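Side-chain contacts in hydratase ChsH1 (Mycobacterium tuberculosis, PDB 4W78), which catalyses, together with its partner ChsH2, the hydration of a steroid enoyl-CoA during breakdown of the cholesterol side chain: residues Pro26-Gln29 / Pro30-Asn33; Pro64-Ile67 / Gln68-Met72; Ile88-Leu91 / Phe92-Gly96; Gly77-Pro80 / Lys81-Leu85. All blocks are in the same frame, centred on the assembly; numbering follows the deposited sequence.

Interactions 1 and 2 are buried and touch each other: M31 and N28 of the 26-33 turn pack on the W70 ring of 64-72, and both contacts also meet ChsH2. Interaction 4 lies at the surface, about 17 Å centre to centre from interaction 2, and runs straight on in sequence toward interaction 3, which is partly buried on helix 85-94. Two contacts concern helix starts: interaction 1 caps helix 29-39 with an asparagine amide, interaction 4 leads into helix 85-94 with an aspartate. Interaction 3 ends that same helix. Salt bridges appear only in interactions 3 and 4, whereas sulfur and aromatic packing dominates interaction 2.

Interaction 1. Residues Pro26-Gln29 / Pro30-Asn33; sequences PVNQ and PMIN
N28 caps the start of helix 29-39: its OD1 takes the backbone N-H of M31 at 2.9 Å, with N28 as the N-cap residue. The bond does not follow a lone pair; the donor sits 35° above the carbonyl plane of the side-chain amide. CG of N28 stands between its own backbone N and carbonyl carbon (chi1 66°), and this folds the amide back over the first turn. The other end of the amide is held too. ND2 points straight at P26 O, 2.9 Å away and within the amide plane, and also makes a weak bond to M31 SD at 3.5 Å, as the M31 chain crosses the asparagine at a slant. Together these partners fix the rotation of a buried amide. W70 packs on N28, M31 and I32 from the same chain.

From the next residue, Q29 reaches one turn ahead to N33, their amide planes 51° apart. Q29 also gives a hydrogen bond to Y46 O, while N33 ND2 reaches D25 of the second subunit, tying the helix start to that second copy of the protein. Between the two amides, Q29 NE2 meets N33 OD1 at 3.0 Å, with the donor well above the carbonyl plane of N33.

Interaction 2. Residues Pro64-Ile67 / Gln68-Met72; sequences PAMI and QVWTM
M66 and W70 make the tight side of this short helical turn, a Met-aromatic contact between the 3-10 segment 64-66 and helix 67-70. The methionine crosses the indole at a slant: CE lies 3.7 Å from W70 CH2, and SD sits 4.8 Å from the centroid of the six-membered ring, 47° off its normal. M66 is bent at its last torsion (chi3 78°), which swings CE back toward the indole and also to 4.1 Å from V69 CG1. The backbone joins in, for M66 O lies over one face of the indole, 3.3 Å from W70 CD1. W35 of helix 29-39 packs against M66 and V69.

The other flank is looser. I67 CD1 comes no nearer to W70 CD1 than 4.4 Å, and the isoleucine packs instead on strands 99-109 and 153-165. Here a water bridges the turn, donating to A65 O at 2.6 Å and accepting from Q68 N. The partly exposed Q68 side chain runs extended beside L53 of ChsH2.

The backbone grip is slight: V69 N to M66 O is weak, with an N-H...O angle of 129°, and both bonds from W70 N are weak as well. Sulfur and aromatic packing therefore probably supplies much of the cohesion of this turn, while the water stands in for a direct A65 O to Q68 N bond, linking the two polar groups.

Interaction 3. Residues Ile88-Leu91 / Phe92-Gly96; sequences IIKL and FDDAG
Helix 85-94 closes in a Schellman motif at G96, where the backbone turns to positive phi and G96 N bonds back to D93 O. Before that end, regular i to i+4 bonds run through the turn, F92 N to I88 O at 3.1 Å and D93 N to I89 O at 2.9 Å, and the last of the series, A95 N to L91 O, is weak.

The side chains divide by face. On the buried face I88 and F92 lie side by side, pointing the same way, with I88 CG2 in the plane of the phenyl ring at its edge, 3.8 Å from CD2. Helix 3-13 packs on this pair through V9, I12 and I5, and the sheet packs against it through I142 of strand 139-150, with W140 meeting the F92 ring.

On the outer face K90 reaches along the helix to D94. The lysine leaves with CG opposite its backbone N (chi1 -178°), then bends at chi2 and chi4 so that NZ comes back to D94 OD2 at 2.6 Å, on the syn lone pair of the carboxylate. D93, alongside I89, takes its salt bridge from K164 of strand 153-165 instead.

Two acids in the last turn, each paired with a lysine, lie where the helix dipole's negative end would be unfavourable to them; the lysines would probably offset that, one at the exposed surface and one tying the helix to the sheet.

Interaction 4. Residues Gly77-Pro80 / Lys81-Leu85; sequences GVRP and KDDPL
D83 OD2 takes the guanidinium NH1 of R79 at 2.9 Å, a salt bridge across the loop that leads into helix 85-94. The bond is fairly straight, with an N-H...O angle of 157°. NH1 approaches on the syn side of OD2, which lies close to the guanidinium plane at its edge. The two flat groups are turned only 21° against each other. The arginine passes OD2 at a slant, with CB, CG and CD all close to it: chi1 puts CG 3.2 Å from OD2, and the bend at chi2 carries CD and the guanidinium back toward the carboxylate, bringing NH1 to OD2. M73 also touches R79.

The aspartate's second oxygen works on the backbone. D83 CG stands trans to its backbone N (chi1 178°), a setting that carries the carboxylate toward the coming helix, where OD1 accepts L85 N at 3.1 Å, from well above the carboxylate plane. This is a capping bond at the start of helix 85-94. Just upstream, P80 to D83 forms a type I beta turn, closed by D83 N to P80 O at 3.2 Å.

The P80 ring rests against D82, its CB 3.5 Å from the carboxylate oxygen OD1. D82 is bound through OD2 to K19 N, fastening the turn to the loop before strand 21-22.

Each oxygen of the buried D83 thus has its own task, one a side-chain cation and one a backbone N-H. Both would favour the ionised carboxylate and hold its plane in place as the loop enters the helix.

Interaction 1. Residues Pro26-Gln29 / Pro30-Asn33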
ATOM      1  N   PRO A  26       1.948 -10.861  12.002  1.00 13.75           N
ATOM      2  CA  PRO A  26       3.093 -10.593  12.862  1.00 12.90           C
ATOM      3  C   PRO A  26       3.936  -9.491  12.235  1.00 13.45           C
ATOM      4  O   PRO A  26       3.816  -9.251  11.038  1.00 14.31           O
ATOM      5  CB  PRO A  26       3.885 -11.908  12.819  1.00 15.67           C
ATOM      6  CG  PRO A  26       2.942 -12.925  12.245  1.00 22.45           C
ATOM      7  CD  PRO A  26       2.038 -12.169  11.336  1.00 18.14           C
ATOM      8  N   VAL A  27       4.772  -8.826  13.034  1.00 12.43           N
ATOM      9  CA  VAL A  27       5.794  -7.934  12.478  1.00 12.75           C
ATOM     10  C   VAL A  27       6.507  -8.715  11.383  1.00 12.64           C
ATOM     11  O   VAL A  27       6.827  -9.904  11.562  1.00 13.22           O
ATOM     12  CB  VAL A  27       6.786  -7.521  13.576  1.00 14.62           C
ATOM     13  CG1 VAL A  27       7.946  -6.691  12.993  1.00 13.53           C
ATOM     14  CG2 VAL A  27       6.046  -6.752  14.684  1.00 14.82           C
ATOM     15  N   ASN A  28       6.720  -8.087  10.229  1.00 12.02           N
ATOM     16  CA  ASN A  28       7.245  -8.840   9.093  1.00 10.72           C
ATOM     17  C   ASN A  28       8.058  -7.979   8.142  1.00 10.55           C
ATOM     18  O   ASN A  28       7.776  -6.790   7.977  1.00 10.33           O
ATOM     19  CB  ASN A  28       6.106  -9.541   8.338  1.00 12.19           C
ATOM     20  CG  ASN A  28       5.165  -8.577   7.683  1.00 12.63           C
ATOM     21  OD1 ASN A  28       5.376  -8.170   6.541  1.00 11.15           O
ATOM     22  ND2 ASN A  28       4.095  -8.219   8.392  1.00 11.37           N
ATOM     23  N   GLN A  29       9.066  -8.599   7.539  1.00 11.39           N
ATOM     24  CA  GLN A  29       9.974  -7.902   6.637  1.00 14.01           C
ATOM     25  C   GLN A  29       9.302  -7.266   5.399  1.00 12.21           C
ATOM     26  O   GLN A  29       9.661  -6.144   5.046  1.00 11.09           O
ATOM     27  CB  GLN A  29      11.154  -8.799   6.230  1.00 13.40           C
ATOM     28  CG  GLN A  29      12.296  -7.990   5.612  1.00 14.43           C
ATOM     29  CD  GLN A  29      12.944  -7.076   6.640  1.00 15.91           C
ATOM     30  OE1 GLN A  29      13.232  -7.519   7.753  1.00 17.57           O
ATOM     31  NE2 GLN A  29      13.168  -5.802   6.281  1.00 14.03           N
ATOM     32  N   PRO A  30       8.353  -7.964   4.732  1.00 11.14           N
ATOM     33  CA  PRO A  30       7.749  -7.343   3.546  1.00 10.88           C
ATOM     34  C   PRO A  30       7.088  -6.007   3.856  1.00 11.01           C
ATOM     35  O   PRO A  30       7.264  -5.052   3.086  1.00 10.46           O
ATOM     36  CB  PRO A  30       6.725  -8.395   3.074  1.00 11.31           C
ATOM     37  CG  PRO A  30       7.354  -9.701   3.511  1.00 13.05           C
ATOM     38  CD  PRO A  30       7.928  -9.375   4.879  1.00 11.83           C
ATOM     39  N   MET A  31       6.384  -5.917   4.978  1.00  9.90           N
ATOM     40  CA  MET A  31       5.769  -4.642   5.354  1.00  9.82           C
ATOM     41  C   MET A  31       6.771  -3.602   5.861  1.00  9.66           C
ATOM     42  O   MET A  31       6.591  -2.427   5.598  1.00 10.28           O
ATOM     43  CB  MET A  31       4.647  -4.862   6.358  1.00 10.19           C
ATOM     44  CG  MET A  31       3.466  -5.512   5.714  1.00  9.58           C
ATOM     45  SD  MET A  31       2.103  -5.863   6.823  1.00 15.16           S
ATOM     46  CE  MET A  31       1.916  -4.288   7.661  1.00 22.07           C
ATOM     47  N   ILE A  32       7.830  -4.023   6.545  1.00  8.88           N
ATOM     48  CA  ILE A  32       8.912  -3.118   6.885  1.00  9.38           C
ATOM     49  C   ILE A  32       9.504  -2.557   5.597  1.00 11.13           C
ATOM     50  O   ILE A  32       9.744  -1.341   5.498  1.00  9.41           O
ATOM     51  CB  ILE A  32      10.015  -3.826   7.688  1.00 10.01           C
ATOM     52  CG1 ILE A  32       9.481  -4.223   9.077  1.00 10.40           C
ATOM     53  CG2 ILE A  32      11.262  -2.931   7.799  1.00 11.48           C
ATOM     54  CD1 ILE A  32      10.456  -5.083   9.856  1.00 10.62           C
ATOM     55  N   ASN A  33       9.725  -3.434   4.617  1.00 10.51           N
ATOM     56  CA  ASN A  33      10.276  -3.001   3.332  1.00 10.87           C
ATOM     57  C   ASN A  33       9.397  -1.954   2.662  1.00  9.69           C
ATOM     58  O   ASN A  33       9.903  -0.942   2.181  1.00 12.58           O
ATOM     59  CB  ASN A  33      10.490  -4.185   2.385  1.00 11.53           C
ATOM     60  CG  ASN A  33      11.687  -5.062   2.781  1.00 12.69           C
ATOM     61  OD1 ASN A  33      12.554  -4.638   3.538  1.00 13.82           O
ATOM     62  ND2 ASN A  33      11.748  -6.273   2.239  1.00 14.33           N
TER

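Interaction 2. Residues Pro64-Ile67 / Gln68-Met72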
ATOM      1  N   PRO A  64      10.416   1.743  15.138  1.00 12.41           N
ATOM      2  CA  PRO A  64       9.478   1.958  16.248  1.00 11.73           C
ATOM      3  C   PRO A  64       8.190   2.628  15.783  1.00 11.31           C
ATOM      4  O   PRO A  64       7.098   2.250  16.229  1.00 11.16           O
ATOM      5  CB  PRO A  64      10.259   2.878  17.182  1.00 12.78           C
ATOM      6  CG  PRO A  64      11.693   2.464  16.949  1.00 16.13           C
ATOM      7  CD  PRO A  64      11.790   2.164  15.477  1.00 14.33           C
ATOM      8  N   ALA A  65       8.323   3.581  14.862  1.00 12.64           N
ATOM      9  CA  ALA A  65       7.180   4.345  14.359  1.00 13.27           C
ATOM     10  C   ALA A  65       6.194   3.514  13.535  1.00 14.07           C
ATOM     11  O   ALA A  65       5.153   4.023  13.141  1.00 14.32           O
ATOM     12  CB  ALA A  65       7.657   5.547  13.543  1.00 14.98           C
ATOM     13  N   MET A  66       6.530   2.253  13.256  1.00 11.30           N
ATOM     14  CA  MET A  66       5.560   1.335  12.642  1.00 11.59           C
ATOM     15  C   MET A  66       4.567   0.697  13.613  1.00 11.83           C
ATOM     16  O   MET A  66       3.691  -0.057  13.172  1.00 10.64           O
ATOM     17  CB  MET A  66       6.269   0.210  11.864  1.00 11.51           C
ATOM     18  CG  MET A  66       6.841   0.653  10.531  1.00 12.63           C
ATOM     19  SD  MET A  66       7.330  -0.761   9.514  1.00 13.30           S
ATOM     20  CE  MET A  66       5.740  -1.316   8.896  1.00 13.48           C
ATOM     21  N   ILE A  67       4.648   0.991  14.912  1.00 11.45           N
ATOM     22  CA  ILE A  67       3.816   0.260  15.881  1.00 11.15           C
ATOM     23  C   ILE A  67       2.323   0.299  15.539  1.00 12.70           C
ATOM     24  O   ILE A  67       1.664  -0.733  15.556  1.00 12.30           O
ATOM     25  CB  ILE A  67       4.074   0.665  17.354  1.00 11.41           C
ATOM     26  CG1 ILE A  67       3.329  -0.280  18.310  1.00 14.21           C
ATOM     27  CG2 ILE A  67       3.665   2.118  17.624  1.00 13.31           C
ATOM     28  CD1 ILE A  67       3.889  -1.688  18.312  1.00 16.84           C
ATOM     29  N   GLN A  68       1.818   1.465  15.153  1.00 12.29           N
ATOM     30  CA  GLN A  68       0.400   1.593  14.849  1.00 14.34           C
ATOM     31  C   GLN A  68       0.040   0.930  13.521  1.00 13.75           C
ATOM     32  O   GLN A  68      -1.114   0.558  13.297  1.00 13.72           O
ATOM     33  CB  GLN A  68       0.027   3.077  14.840  1.00 18.17           C
ATOM     34  CG  GLN A  68      -1.443   3.388  14.849  1.00 22.81           C
ATOM     35  CD  GLN A  68      -1.703   4.871  15.109  1.00 23.96           C
ATOM     36  OE1 GLN A  68      -0.833   5.592  15.565  1.00 23.45           O
ATOM     37  NE2 GLN A  68      -2.903   5.323  14.795  1.00 30.50           N
ATOM     38  N   VAL A  69       1.020   0.774  12.628  1.00 10.59           N
ATOM     39  CA  VAL A  69       0.761   0.150  11.335  1.00 11.49           C
ATOM     40  C   VAL A  69       0.298  -1.299  11.490  1.00 11.57           C
ATOM     41  O   VAL A  69      -0.623  -1.746  10.803  1.00 12.38           O
ATOM     42  CB  VAL A  69       2.024   0.213  10.437  1.00 12.08           C
ATOM     43  CG1 VAL A  69       1.774  -0.430   9.099  1.00 13.27           C
ATOM     44  CG2 VAL A  69       2.440   1.668  10.262  1.00 12.78           C
ATOM     45  N   TRP A  70       0.917  -2.020  12.422  1.00 12.64           N
ATOM     46  CA  TRP A  70       0.623  -3.443  12.539  1.00 11.41           C
ATOM     47  C   TRP A  70      -0.838  -3.688  12.841  1.00 11.72           C
ATOM     48  O   TRP A  70      -1.419  -4.674  12.354  1.00 12.68           O
ATOM     49  CB  TRP A  70       1.503  -4.093  13.616  1.00 10.99           C
ATOM     50  CG  TRP A  70       2.956  -3.846  13.374  1.00 10.85           C
ATOM     51  CD1 TRP A  70       3.807  -3.151  14.179  1.00 13.34           C
ATOM     52  CD2 TRP A  70       3.720  -4.240  12.226  1.00 11.50           C
ATOM     53  NE1 TRP A  70       5.060  -3.096  13.611  1.00 13.40           N
ATOM     54  CE2 TRP A  70       5.033  -3.762  12.417  1.00 11.28           C
ATOM     55  CE3 TRP A  70       3.425  -4.959  11.060  1.00 12.47           C
ATOM     56  CZ2 TRP A  70       6.042  -3.964  11.483  1.00 11.92           C
ATOM     57  CZ3 TRP A  70       4.430  -5.159  10.129  1.00 13.11           C
ATOM     58  CH2 TRP A  70       5.727  -4.666  10.354  1.00 13.38           C
ATOM     59  N   THR A  71      -1.443  -2.784  13.616  1.00 11.14           N
ATOM     60  CA  THR A  71      -2.807  -3.015  14.085  1.00 11.50           C
ATOM     61  C   THR A  71      -3.875  -2.195  13.357  1.00 11.98           C
ATOM     62  O   THR A  71      -5.036  -2.191  13.753  1.00 14.79           O
ATOM     63  CB  THR A  71      -2.932  -2.803  15.609  1.00 11.27           C
ATOM     64  OG1 THR A  71      -2.290  -1.581  15.968  1.00 11.28           O
ATOM     65  CG2 THR A  71      -2.232  -3.930  16.369  1.00 13.91           C
ATOM     66  N   MET A  72      -3.506  -1.531  12.269  1.00 12.27           N
ATOM     67  CA  MET A  72      -4.508  -0.855  11.449  1.00 14.22           C
ATOM     68  C   MET A  72      -5.553  -1.841  10.944  1.00 17.49           C
ATOM     69  O   MET A  72      -5.226  -2.984  10.619  1.00 18.41           O
ATOM     70  CB  MET A  72      -3.857  -0.137  10.254  1.00 14.50           C
ATOM     71  CG  MET A  72      -2.924   1.002  10.664  1.00 14.43           C
ATOM     72  SD  MET A  72      -3.787   2.388  11.473  1.00 22.28           S
ATOM     73  CE  MET A  72      -4.408   3.278  10.058  1.00 25.55           C
TER
HETATM   74  O   HOH W   1       3.212   4.182  14.938  1.00 17.83           O

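Interaction 3. Residues Ile88-Leu91 / Phe92-Gly96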
ATOM      1  N   ILE A  88     -18.222   6.893  21.667  1.00 18.64           N
ATOM      2  CA  ILE A  88     -17.859   8.288  21.878  1.00 21.26           C
ATOM      3  C   ILE A  88     -18.142   9.119  20.635  1.00 20.42           C
ATOM      4  O   ILE A  88     -18.725  10.206  20.727  1.00 20.94           O
ATOM      5  CB  ILE A  88     -16.379   8.420  22.270  1.00 24.28           C
ATOM      6  CG1 ILE A  88     -16.212   8.086  23.744  1.00 25.45           C
ATOM      7  CG2 ILE A  88     -15.858   9.833  21.990  1.00 28.01           C
ATOM      8  CD1 ILE A  88     -16.823   9.123  24.660  1.00 27.39           C
ATOM      9  N   ILE A  89     -17.756   8.598  19.477  1.00 22.88           N
ATOM     10  CA  ILE A  89     -18.018   9.301  18.220  1.00 26.12           C
ATOM     11  C   ILE A  89     -19.521   9.477  17.980  1.00 24.92           C
ATOM     12  O   ILE A  89     -19.968  10.557  17.601  1.00 26.63           O
ATOM     13  CB  ILE A  89     -17.373   8.597  17.007  1.00 26.45           C
ATOM     14  CG1 ILE A  89     -15.847   8.584  17.134  1.00 26.56           C
ATOM     15  CG2 ILE A  89     -17.816   9.268  15.698  1.00 29.18           C
ATOM     16  CD1 ILE A  89     -15.203   9.952  17.312  1.00 29.07           C
ATOM     17  N   LYS A  90     -20.306   8.425  18.217  1.00 23.39           N
ATOM     18  CA  LYS A  90     -21.759   8.527  18.102  1.00 25.92           C
ATOM     19  C   LYS A  90     -22.359   9.570  19.048  1.00 26.13           C
ATOM     20  O   LYS A  90     -23.202  10.366  18.645  1.00 26.58           O
ATOM     21  CB  LYS A  90     -22.416   7.163  18.346  1.00 27.95           C
ATOM     22  CG  LYS A  90     -23.936   7.153  18.188  1.00 32.22           C
ATOM     23  CD  LYS A  90     -24.355   7.431  16.752  1.00 36.13           C
ATOM     24  CE  LYS A  90     -25.772   6.933  16.470  1.00 37.87           C
ATOM     25  NZ  LYS A  90     -26.780   7.440  17.443  1.00 40.40           N
ATOM     26  N   LEU A  91     -21.928   9.547  20.305  1.00 23.02           N
ATOM     27  CA  LEU A  91     -22.380  10.505  21.304  1.00 26.03           C
ATOM     28  C   LEU A  91     -22.199  11.935  20.800  1.00 26.54           C
ATOM     29  O   LEU A  91     -23.147  12.719  20.798  1.00 27.48           O
ATOM     30  CB  LEU A  91     -21.596  10.311  22.607  1.00 26.12           C
ATOM     31  CG  LEU A  91     -21.910  11.233  23.786  1.00 26.55           C
ATOM     32  CD1 LEU A  91     -23.326  10.977  24.298  1.00 26.82           C
ATOM     33  CD2 LEU A  91     -20.878  11.053  24.898  1.00 27.32           C
ATOM     34  N   PHE A  92     -20.985  12.260  20.352  1.00 24.22           N
ATOM     35  CA  PHE A  92     -20.686  13.633  19.923  1.00 22.29           C
ATOM     36  C   PHE A  92     -21.291  14.029  18.580  1.00 23.59           C
ATOM     37  O   PHE A  92     -21.709  15.179  18.399  1.00 25.39           O
ATOM     38  CB  PHE A  92     -19.180  13.919  19.989  1.00 20.72           C
ATOM     39  CG  PHE A  92     -18.682  14.055  21.394  1.00 21.18           C
ATOM     40  CD1 PHE A  92     -18.992  15.186  22.132  1.00 23.75           C
ATOM     41  CD2 PHE A  92     -17.957  13.038  21.997  1.00 22.25           C
ATOM     42  CE1 PHE A  92     -18.568  15.307  23.441  1.00 26.89           C
ATOM     43  CE2 PHE A  92     -17.522  13.160  23.308  1.00 23.03           C
ATOM     44  CZ  PHE A  92     -17.826  14.295  24.030  1.00 24.75           C
ATOM     45  N   ASP A  93     -21.369  13.079  17.654  1.00 25.84           N
ATOM     46  CA  ASP A  93     -22.084  13.318  16.400  1.00 28.11           C
ATOM     47  C   ASP A  93     -23.539  13.675  16.667  1.00 29.63           C
ATOM     48  O   ASP A  93     -24.094  14.592  16.047  1.00 29.33           O
ATOM     49  CB  ASP A  93     -22.026  12.088  15.495  1.00 28.60           C
ATOM     50  CG  ASP A  93     -20.697  11.942  14.791  1.00 31.63           C
ATOM     51  OD1 ASP A  93     -19.877  12.884  14.854  1.00 31.75           O
ATOM     52  OD2 ASP A  93     -20.470  10.886  14.164  1.00 35.37           O
ATOM     53  N   ASP A  94     -24.157  12.949  17.596  1.00 29.66           N
ATOM     54  CA  ASP A  94     -25.565  13.151  17.918  1.00 31.68           C
ATOM     55  C   ASP A  94     -25.810  14.514  18.553  1.00 33.08           C
ATOM     56  O   ASP A  94     -26.896  15.088  18.431  1.00 37.98           O
ATOM     57  CB  ASP A  94     -26.071  12.044  18.845  1.00 35.16           C
ATOM     58  CG  ASP A  94     -26.321  10.744  18.112  1.00 39.80           C
ATOM     59  OD1 ASP A  94     -26.404  10.779  16.867  1.00 41.51           O
ATOM     60  OD2 ASP A  94     -26.446   9.693  18.780  1.00 41.70           O
ATOM     61  N   ALA A  95     -24.790  15.028  19.233  1.00 31.84           N
ATOM     62  CA  ALA A  95     -24.883  16.325  19.884  1.00 32.58           C
ATOM     63  C   ALA A  95     -24.469  17.450  18.937  1.00 34.57           C
ATOM     64  O   ALA A  95     -24.390  18.609  19.344  1.00 37.79           O
ATOM     65  CB  ALA A  95     -24.029  16.345  21.145  1.00 31.23           C
ATOM     66  N   GLY A  96     -24.199  17.102  17.682  1.00 35.19           N
ATOM     67  CA  GLY A  96     -23.930  18.096  16.653  1.00 35.48           C
ATOM     68  C   GLY A  96     -22.460  18.332  16.347  1.00 32.29           C
ATOM     69  O   GLY A  96     -22.121  19.068  15.413  1.00 33.22           O
TER

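Interaction 4. Residues Gly77-Pro80 / Lys81-Leu85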
ATOM      1  N   GLY A  77     -12.309  -2.063   7.200  1.00 33.21           N
ATOM      2  CA  GLY A  77     -12.251  -2.629   8.537  1.00 33.03           C
ATOM      3  C   GLY A  77     -13.285  -2.047   9.479  1.00 35.29           C
ATOM      4  O   GLY A  77     -13.688  -0.893   9.340  1.00 38.70           O
ATOM      5  N   VAL A  78     -13.717  -2.854  10.445  1.00 34.13           N
ATOM      6  CA  VAL A  78     -14.691  -2.423  11.436  1.00 31.50           C
ATOM      7  C   VAL A  78     -14.146  -2.640  12.845  1.00 30.46           C
ATOM      8  O   VAL A  78     -13.663  -3.725  13.177  1.00 31.85           O
ATOM      9  CB  VAL A  78     -16.022  -3.177  11.282  1.00 33.37           C
ATOM     10  CG1 VAL A  78     -16.795  -2.650  10.082  1.00 37.51           C
ATOM     11  CG2 VAL A  78     -15.771  -4.670  11.141  1.00 36.19           C
ATOM     12  N   ARG A  79     -14.224  -1.604  13.667  1.00 33.50           N
ATOM     13  CA  ARG A  79     -13.710  -1.683  15.028  1.00 31.34           C
ATOM     14  C   ARG A  79     -14.494  -2.707  15.840  1.00 28.26           C
ATOM     15  O   ARG A  79     -15.684  -2.929  15.589  1.00 31.36           O
ATOM     16  CB  ARG A  79     -13.764  -0.311  15.695  1.00 31.63           C
ATOM     17  CG  ARG A  79     -12.770   0.689  15.118  1.00 31.83           C
ATOM     18  CD  ARG A  79     -11.340   0.220  15.347  1.00 33.83           C
ATOM     19  NE  ARG A  79     -10.359   1.159  14.807  1.00 35.88           N
ATOM     20  CZ  ARG A  79      -9.892   2.209  15.477  1.00 33.24           C
ATOM     21  NH1 ARG A  79     -10.325   2.452  16.708  1.00 32.76           N
ATOM     22  NH2 ARG A  79      -8.998   3.015  14.921  1.00 33.64           N
ATOM     23  N   PRO A  80     -13.819  -3.362  16.797  1.00 23.82           N
ATOM     24  CA  PRO A  80     -14.491  -4.349  17.644  1.00 27.44           C
ATOM     25  C   PRO A  80     -15.580  -3.710  18.492  1.00 24.82           C
ATOM     26  O   PRO A  80     -15.579  -2.496  18.716  1.00 24.94           O
ATOM     27  CB  PRO A  80     -13.362  -4.900  18.523  1.00 30.14           C
ATOM     28  CG  PRO A  80     -12.289  -3.870  18.465  1.00 27.72           C
ATOM     29  CD  PRO A  80     -12.381  -3.253  17.107  1.00 24.29           C
ATOM     30  N   LYS A  81     -16.497  -4.549  18.959  1.00 23.76           N
ATOM     31  CA  LYS A  81     -17.678  -4.109  19.686  1.00 24.88           C
ATOM     32  C   LYS A  81     -17.346  -3.523  21.050  1.00 22.47           C
ATOM     33  O   LYS A  81     -18.209  -2.940  21.698  1.00 27.32           O
ATOM     34  CB  LYS A  81     -18.669  -5.273  19.849  1.00 28.26           C
ATOM     35  CG  LYS A  81     -19.146  -5.861  18.530  1.00 33.79           C
ATOM     36  CD  LYS A  81     -20.214  -6.929  18.735  1.00 37.76           C
ATOM     37  CE  LYS A  81     -19.630  -8.199  19.288  1.00 39.92           C
ATOM     38  NZ  LYS A  81     -18.677  -8.786  18.317  1.00 43.62           N
ATOM     39  N   ASP A  82     -16.104  -3.672  21.492  1.00 22.03           N
ATOM     40  CA  ASP A  82     -15.715  -3.095  22.776  1.00 23.07           C
ATOM     41  C   ASP A  82     -14.776  -1.907  22.701  1.00 19.89           C
ATOM     42  O   ASP A  82     -14.230  -1.484  23.719  1.00 20.78           O
ATOM     43  CB  ASP A  82     -15.134  -4.149  23.696  1.00 24.14           C
ATOM     44  CG  ASP A  82     -13.892  -4.808  23.164  1.00 25.16           C
ATOM     45  OD1 ASP A  82     -13.455  -4.520  22.034  1.00 24.24           O
ATOM     46  OD2 ASP A  82     -13.361  -5.653  23.924  1.00 29.73           O
ATOM     47  N   ASP A  83     -14.588  -1.383  21.502  1.00 17.95           N
ATOM     48  CA  ASP A  83     -13.753  -0.213  21.291  1.00 16.87           C
ATOM     49  C   ASP A  83     -14.528   0.988  21.834  1.00 17.60           C
ATOM     50  O   ASP A  83     -15.661   1.238  21.430  1.00 19.50           O
ATOM     51  CB  ASP A  83     -13.492  -0.082  19.794  1.00 21.05           C
ATOM     52  CG  ASP A  83     -12.659   1.130  19.435  1.00 25.84           C
ATOM     53  OD1 ASP A  83     -12.176   1.839  20.340  1.00 25.20           O
ATOM     54  OD2 ASP A  83     -12.482   1.360  18.223  1.00 29.56           O
ATOM     55  N   PRO A  84     -13.937   1.726  22.780  1.00 17.83           N
ATOM     56  CA  PRO A  84     -14.711   2.827  23.358  1.00 18.73           C
ATOM     57  C   PRO A  84     -14.895   4.006  22.406  1.00 16.20           C
ATOM     58  O   PRO A  84     -15.734   4.855  22.701  1.00 18.50           O
ATOM     59  CB  PRO A  84     -13.869   3.243  24.577  1.00 21.35           C
ATOM     60  CG  PRO A  84     -12.479   2.821  24.225  1.00 22.23           C
ATOM     61  CD  PRO A  84     -12.654   1.525  23.471  1.00 20.24           C
ATOM     62  N   LEU A  85     -14.150   4.049  21.304  1.00 18.42           N
ATOM     63  CA  LEU A  85     -14.206   5.200  20.399  1.00 21.54           C
ATOM     64  C   LEU A  85     -15.516   5.251  19.621  1.00 20.22           C
ATOM     65  O   LEU A  85     -16.062   6.320  19.403  1.00 19.89           O
ATOM     66  CB  LEU A  85     -13.005   5.228  19.454  1.00 26.22           C
ATOM     67  CG  LEU A  85     -12.815   6.505  18.622  1.00 28.95           C
ATOM     68  CD1 LEU A  85     -12.897   7.758  19.494  1.00 28.57           C
ATOM     69  CD2 LEU A  85     -11.480   6.450  17.911  1.00 30.51           C
TER